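Cell wall surface anchor protein (Streptococcus agalactiae, PDB 4Z1P) is an antigen I/II-family adhesin of the streptococcal surface that probably mediates attachment to other cells or host surfaces. Local coordinates at residues Ser47-Ala50 with Ile51-Phe55; Leu100-Leu103 with Ile104-Gly108; Lys192-Asn195 with Asn196-Val199. All blocks are in the same frame, centred on the assembly; numbering follows the deposited sequence.

Contact 1. Residues Ser47-Ala50 with Ile51-Phe55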
loop_
_atom_site.group_PDB
_atom_site.type_symbol
_atom_site.label_atom_id
_atom_site.label_comp_id
_atom_site.label_asym_id
_atom_site.label_seq_id
_atom_site.Cartn_x
_atom_site.Cartn_y
_atom_site.Cartn_z
ATOM N N SER A 47 40.591 -16.637 6.027
ATOM C CA SER A 47 41.537 -17.063 5.024
ATOM C C SER A 47 41.402 -16.271 3.746
ATOM O O SER A 47 40.326 -15.736 3.450
ATOM C CB SER A 47 41.371 -18.540 4.672
ATOM O OG SER A 47 40.186 -18.815 3.934
ATOM N N ALA A 48 42.474 -16.215 2.956
ATOM C CA ALA A 48 42.402 -15.524 1.680
ATOM C C ALA A 48 41.366 -16.208 0.778
ATOM O O ALA A 48 40.663 -15.511 0.018
ATOM C CB ALA A 48 43.756 -15.476 1.007
ATOM N N GLU A 49 41.242 -17.537 0.909
ATOM C CA GLU A 49 40.281 -18.295 0.129
ATOM C C GLU A 49 38.836 -17.984 0.563
ATOM O O GLU A 49 37.948 -17.864 -0.264
ATOM C CB GLU A 49 40.561 -19.802 0.248
ATOM C CG GLU A 49 39.857 -20.644 -0.777
ATOM C CD GLU A 49 39.654 -22.074 -0.331
ATOM O OE1 GLU A 49 40.360 -22.548 0.598
ATOM O OE2 GLU A 49 38.768 -22.724 -0.919
ATOM N N ALA A 50 38.598 -17.808 1.856
ATOM C CA ALA A 50 37.278 -17.441 2.321
ATOM C C ALA A 50 36.885 -16.039 1.825
ATOM O O ALA A 50 35.770 -15.802 1.340
ATOM C CB ALA A 50 37.264 -17.484 3.826
ATOM N N ILE A 51 37.818 -15.108 1.957
ATOM C CA ILE A 51 37.569 -13.708 1.617
ATOM C C ILE A 51 37.275 -13.628 0.131
ATOM O O ILE A 51 36.370 -12.877 -0.277
ATOM C CB ILE A 51 38.770 -12.839 2.006
ATOM C CG1 ILE A 51 38.851 -12.742 3.540
ATOM C CG2 ILE A 51 38.707 -11.493 1.332
ATOM C CD1 ILE A 51 40.261 -12.536 4.056
ATOM N N ALA A 52 37.996 -14.414 -0.650
ATOM C CA ALA A 52 37.790 -14.447 -2.093
ATOM C C ALA A 52 36.370 -14.882 -2.519
ATOM O O ALA A 52 35.917 -14.520 -3.605
ATOM C CB ALA A 52 38.881 -15.267 -2.796
ATOM N N LYS A 53 35.625 -15.622 -1.711
ATOM C CA LYS A 53 34.241 -15.937 -2.063
ATOM C C LYS A 53 33.287 -14.721 -1.973
ATOM O O LYS A 53 32.137 -14.754 -2.362
ATOM C CB LYS A 53 33.760 -17.078 -1.193
ATOM C CG LYS A 53 34.588 -18.329 -1.416
ATOM C CD LYS A 53 34.072 -19.527 -0.653
ATOM C CE LYS A 53 34.707 -20.841 -1.161
ATOM N NZ LYS A 53 33.784 -21.956 -0.767
ATOM N N GLY A 54 33.749 -13.665 -1.357
ATOM C CA GLY A 54 33.027 -12.391 -1.333
ATOM C C GLY A 54 31.828 -12.267 -0.443
ATOM O O GLY A 54 31.674 -13.015 0.523
ATOM N N PHE A 55 30.984 -11.286 -0.777
ATOM C CA PHE A 55 29.906 -10.872 0.098
ATOM C C PHE A 55 28.794 -10.487 -0.833
ATOM O O PHE A 55 28.957 -9.534 -1.661
ATOM C CB PHE A 55 30.321 -9.695 1.007
ATOM C CG PHE A 55 31.570 -9.994 1.764
ATOM C CD1 PHE A 55 31.540 -10.849 2.857
ATOM C CD2 PHE A 55 32.767 -9.611 1.264
ATOM C CE1 PHE A 55 32.739 -11.233 3.473
ATOM C CE2 PHE A 55 33.983 -9.943 1.876
ATOM C CZ PHE A 55 33.984 -10.801 2.985
#
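Ile51 packs back over the start of its own short helix, its N-H bonded to Ser47 O at 3.0 Å in a nearly straight bond (165°). The side chain follows the same carbonyl: with CG1 beside the backbone N (chi1 -70°), the branch runs back along the helix and CD1 ends 3.3 Å from Ser47 O. This is the dense side of the turn, where Ile51 is buried against Tyr127 of helix 123-131 and against Phe163. Ser47 is the N-cap of helix 48-52: its OG accepts from Ala50 N at 2.8 Å, meeting an N-H of the first turn that has no carbonyl of the helix before it to use. One residue thus serves the helix start twice, through its hydroxyl and through its carbonyl. Ala52 N continues the pattern to Ala48 O at 3.0 Å, whereas Lys53 N reaches back only three residues, to Ala50 O at 3.1 Å, from above the carbonyl plane. Gly54, with positive phi, then turns the chain into strand 55-61. The other side is looser and faces solvent. Glu49 and Lys53 both extend outward there, and their closest approach is not between charged ends: Lys53 CG passes the backbone oxygen Glu49 O at 3.6 Å.

Contact 2. Residues Leu100-Leu103 with Ile104-Gly108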
loop_
_atom_site.group_PDB
_atom_site.type_symbol
_atom_site.label_atom_id
_atom_site.label_comp_id
_atom_site.label_asym_id
_atom_site.label_seq_id
_atom_site.Cartn_x
_atom_site.Cartn_y
_atom_site.Cartn_z
ATOM N N LEU A 100 28.322 -17.183 -10.094
ATOM C CA LEU A 100 27.396 -16.685 -9.094
ATOM C C LEU A 100 26.256 -17.651 -8.828
ATOM O O LEU A 100 25.760 -17.723 -7.687
ATOM C CB LEU A 100 26.847 -15.340 -9.516
ATOM C CG LEU A 100 27.797 -14.146 -9.417
ATOM C CD1 LEU A 100 27.142 -12.956 -10.117
ATOM C CD2 LEU A 100 28.146 -13.796 -7.974
ATOM N N GLN A 101 25.852 -18.441 -9.821
ATOM C CA GLN A 101 24.879 -19.503 -9.523
ATOM C C GLN A 101 25.459 -20.524 -8.590
ATOM O O GLN A 101 24.772 -20.989 -7.721
ATOM C CB GLN A 101 24.403 -20.244 -10.772
ATOM C CG GLN A 101 23.605 -19.437 -11.723
ATOM C CD GLN A 101 23.067 -20.278 -12.856
ATOM O OE1 GLN A 101 22.484 -21.364 -12.642
ATOM N NE2 GLN A 101 23.241 -19.774 -14.079
ATOM N N SER A 102 26.693 -20.897 -8.807
ATOM C CA SER A 102 27.352 -21.830 -7.935
ATOM C C SER A 102 27.535 -21.249 -6.503
ATOM O O SER A 102 27.340 -21.966 -5.466
ATOM C CB SER A 102 28.692 -22.254 -8.506
ATOM O OG SER A 102 29.205 -23.213 -7.587
ATOM N N LEU A 103 27.892 -19.972 -6.433
ATOM C CA LEU A 103 27.984 -19.316 -5.131
ATOM C C LEU A 103 26.664 -19.429 -4.386
ATOM O O LEU A 103 26.631 -19.884 -3.222
ATOM C CB LEU A 103 28.354 -17.834 -5.274
ATOM C CG LEU A 103 28.524 -17.041 -3.949
ATOM C CD1 LEU A 103 29.747 -17.499 -3.218
ATOM C CD2 LEU A 103 28.525 -15.522 -4.188
ATOM N N ILE A 104 25.569 -19.046 -5.015
ATOM C CA ILE A 104 24.342 -19.036 -4.230
ATOM C C ILE A 104 23.899 -20.473 -3.922
ATOM O O ILE A 104 23.485 -20.766 -2.808
ATOM C CB ILE A 104 23.212 -18.119 -4.813
ATOM C CG1 ILE A 104 22.532 -18.720 -6.005
ATOM C CG2 ILE A 104 23.790 -16.705 -5.106
ATOM C CD1 ILE A 104 21.393 -17.818 -6.517
ATOM N N LYS A 105 24.068 -21.361 -4.879
ATOM C CA LYS A 105 23.649 -22.744 -4.646
ATOM C C LYS A 105 24.381 -23.455 -3.504
ATOM O O LYS A 105 23.741 -23.966 -2.586
ATOM C CB LYS A 105 23.702 -23.532 -5.912
ATOM C CG LYS A 105 23.331 -24.983 -5.623
ATOM C CD LYS A 105 23.287 -25.788 -6.884
ATOM C CE LYS A 105 21.877 -25.840 -7.429
ATOM N NZ LYS A 105 21.872 -26.824 -8.531
ATOM N N GLU A 106 25.698 -23.405 -3.511
ATOM C CA GLU A 106 26.510 -23.947 -2.425
ATOM C C GLU A 106 26.299 -23.217 -1.097
ATOM O O GLU A 106 26.560 -23.797 -0.075
ATOM C CB GLU A 106 27.965 -23.953 -2.784
ATOM C CG GLU A 106 28.215 -24.807 -4.022
ATOM C CD GLU A 106 27.575 -26.198 -3.879
ATOM O OE1 GLU A 106 28.041 -26.913 -2.997
ATOM O OE2 GLU A 106 26.565 -26.558 -4.575
ATOM N N ALA A 107 25.745 -22.003 -1.120
ATOM C CA ALA A 107 25.395 -21.306 0.112
ATOM C C ALA A 107 24.056 -21.726 0.622
ATOM O O ALA A 107 23.636 -21.292 1.678
ATOM C CB ALA A 107 25.433 -19.778 -0.055
ATOM N N GLY A 108 23.337 -22.510 -0.141
ATOM C CA GLY A 108 22.025 -22.946 0.285
ATOM C C GLY A 108 20.923 -21.952 -0.010
ATOM O O GLY A 108 19.873 -22.031 0.591
HETATM O O HOH W 1 27.394 -25.719 -7.256
#
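Ser102 and Glu106 lie one turn apart near the C-terminal end of helix 98-106, where a Schellman motif at Gly108 closes the helix, and they meet through backbone, side chain and a water. Glu106 N bonds to Ser102 O at 2.9 Å. Along the glutamate, CB lies near that oxygen; CG, held beside the backbone N (chi1 -60°), comes to 3.3 Å from Ser102 O and also passes Ser102 OG. A bend at chi2 (-51°) then carries the carboxylate away from the hydroxyl, and a water spans the gap. On the buried side Ile104 packs over the preceding turn, with CG2 3.4 Å from Leu100 O and CG1 against Gln101 O, while the side chain as a whole rests on Ile161 of strand 153-162 and on Pro111. Gln101 reaches back to the start of the helix, its NE2 bonded to Leu96 O. The last turn slackens: Ala107 N makes a weak bond to Leu103 O, and Gly108 N bonds back to Lys105 O at 2.9 Å as the positive phi of the glycine takes the chain out of the helix. Ser102 and Glu106 are both exposed, so their link runs along the solvent face: the water donates a hydrogen bond to Glu106 OE2 at 2.9 Å and lies 3.1 Å from Ser102 OG.

Contact 3. Residues Lys192-Asn195 with Asn196-Val199. Unlike the reference sequence in segment 196-199: Asp197 (reference Gly).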
loop_
_atom_site.group_PDB
_atom_site.type_symbol
_atom_site.label_atom_id
_atom_site.label_comp_id
_atom_site.label_asym_id
_atom_site.label_seq_id
_atom_site.Cartn_x
_atom_site.Cartn_y
_atom_site.Cartn_z
ATOM N N LYS A 192 -36.419 0.599 -0.854
ATOM C CA LYS A 192 -36.151 -0.490 -1.787
ATOM C C LYS A 192 -35.400 0.030 -2.962
ATOM O O LYS A 192 -35.544 1.222 -3.327
ATOM C CB LYS A 192 -37.477 -1.083 -2.267
ATOM C CG LYS A 192 -38.389 -0.066 -2.974
ATOM C CD LYS A 192 -39.667 -0.701 -3.524
ATOM C CE LYS A 192 -40.627 0.399 -3.963
ATOM N NZ LYS A 192 -41.253 0.074 -5.271
ATOM N N SER A 193 -34.577 -0.820 -3.581
ATOM C CA SER A 193 -33.953 -0.448 -4.887
ATOM C C SER A 193 -34.982 -0.293 -5.976
ATOM O O SER A 193 -35.918 -1.095 -6.059
ATOM C CB SER A 193 -32.912 -1.493 -5.345
ATOM O OG SER A 193 -32.366 -1.076 -6.581
ATOM N N ILE A 194 -34.831 0.744 -6.813
ATOM C CA ILE A 194 -35.738 1.043 -7.917
ATOM C C ILE A 194 -34.922 1.122 -9.199
ATOM O O ILE A 194 -35.329 1.728 -10.215
ATOM C CB ILE A 194 -36.559 2.346 -7.675
ATOM C CG1 ILE A 194 -35.653 3.618 -7.532
ATOM C CG2 ILE A 194 -37.466 2.122 -6.480
ATOM C CD1 ILE A 194 -36.410 4.957 -7.424
ATOM N N ASN A 195 -33.732 0.497 -9.159
ATOM C CA ASN A 195 -32.887 0.523 -10.313
ATOM C C ASN A 195 -33.640 -0.134 -11.490
ATOM O O ASN A 195 -34.286 -1.177 -11.343
ATOM C CB ASN A 195 -31.551 -0.193 -10.045
ATOM C CG ASN A 195 -30.583 -0.005 -11.148
ATOM O OD1 ASN A 195 -30.565 1.004 -11.806
ATOM N ND2 ASN A 195 -29.689 -0.969 -11.301
ATOM N N ASN A 196 -33.528 0.511 -12.636
ATOM C CA ASN A 196 -34.212 0.117 -13.885
ATOM C C ASN A 196 -35.737 0.365 -13.928
ATOM O O ASN A 196 -36.391 -0.050 -14.879
ATOM C CB ASN A 196 -33.925 -1.335 -14.237
ATOM C CG ASN A 196 -32.454 -1.619 -14.295
ATOM O OD1 ASN A 196 -31.942 -2.455 -13.535
ATOM N ND2 ASN A 196 -31.752 -0.866 -15.149
ATOM N N ASP A 197 -36.300 0.981 -12.892
ATOM C CA ASP A 197 -37.736 1.160 -12.801
ATOM C C ASP A 197 -38.173 2.494 -13.347
ATOM O O ASP A 197 -37.358 3.390 -13.614
ATOM C CB ASP A 197 -38.232 1.077 -11.352
ATOM C CG ASP A 197 -38.148 -0.304 -10.786
ATOM O OD1 ASP A 197 -37.913 -1.256 -11.533
ATOM O OD2 ASP A 197 -38.334 -0.451 -9.564
ATOM N N THR A 198 -39.499 2.632 -13.458
ATOM C CA THR A 198 -40.108 3.901 -13.850
ATOM C C THR A 198 -40.238 4.832 -12.637
ATOM O O THR A 198 -40.629 4.424 -11.585
ATOM C CB THR A 198 -41.450 3.651 -14.549
ATOM O OG1 THR A 198 -41.198 2.850 -15.697
ATOM C CG2 THR A 198 -42.075 4.944 -15.067
ATOM N N VAL A 199 -39.875 6.090 -12.797
ATOM C CA VAL A 199 -40.055 7.029 -11.711
ATOM C C VAL A 199 -41.037 8.078 -12.207
ATOM O O VAL A 199 -40.858 8.600 -13.264
ATOM C CB VAL A 199 -38.734 7.675 -11.316
ATOM C CG1 VAL A 199 -38.967 8.833 -10.346
ATOM C CG2 VAL A 199 -37.883 6.641 -10.651
#
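Asp197 has CG beside its backbone N, turned away from its carbonyl carbon (chi1 -70°), which lays the carboxylate back against Ile194, with OD2 3.4 Å from Ile194 CA. Ile194 in turn holds CG1 between its backbone N and carbonyl carbon (chi1 61°), which brings CD1 to Val199 CG2 at 3.9 Å. The two contacts leave Ile194 in different directions: the carboxylate lies by CA and CB, the valine methyl at the end of the isoleucine side chain, CD1. In each pair the side chains cross at about a right angle. The backbone joining these groups is a type II beta turn from Ile194 to Asp197, closed by Asp197 N to Ile194 O at 2.9 Å. The N-H approaches that oxygen from above the carbonyl plane. Asn196, at the third position of the turn, has the positive phi expected there. Asp197 differs from the reference sequence, which has glycine there, so the carboxylate contacts are those of the deposited sequence. Lys192 NZ stays 5.2 Å from Asp197 OD2, so any attraction is probably weak. The Asn195 and Asn196 side chains cross at a slant, their amide planes 31° apart, with Asn195 ND2 3.5 Å from Asn196 OD1. Ser193 OG receives a long, weak bond from Asn195 N at 3.3 Å and is itself bonded to Asp184 OD1. The turn is part of the loop that links strand 182-186 to its antiparallel neighbour 204-210. Ile194 packs on Val185 and Val205, and Val199 also touches Val205. Asn195 OD1 accepts from Val331 N, while backbone bonds tie Asn196 to Val331 and both Asp197 and Val199 to His333, fastening the loop along strand 323-333.

Overall arrangement
Contacts 1 and 2 belong to one half of the elongated chain, in the antigen I/II C2-type domain, and contact 3 to the other half. The centres of contacts 1 and 2 are about 14 Å apart, and the two touch, Lys53 O packing on Leu103 CD1 at 3.7 Å. Contact 3 lies on the opposite side of the chain's centre, its own centre about 76 Å from contact 1 and 66 Å from contact 2; the nearest atoms are still about 60 and 54 Å away. Helical turns at 47-55 and 100-108 thus accompany one pair of antiparallel sheets, while the loop at 192-199, with its beta turn, links two strands of the other pair.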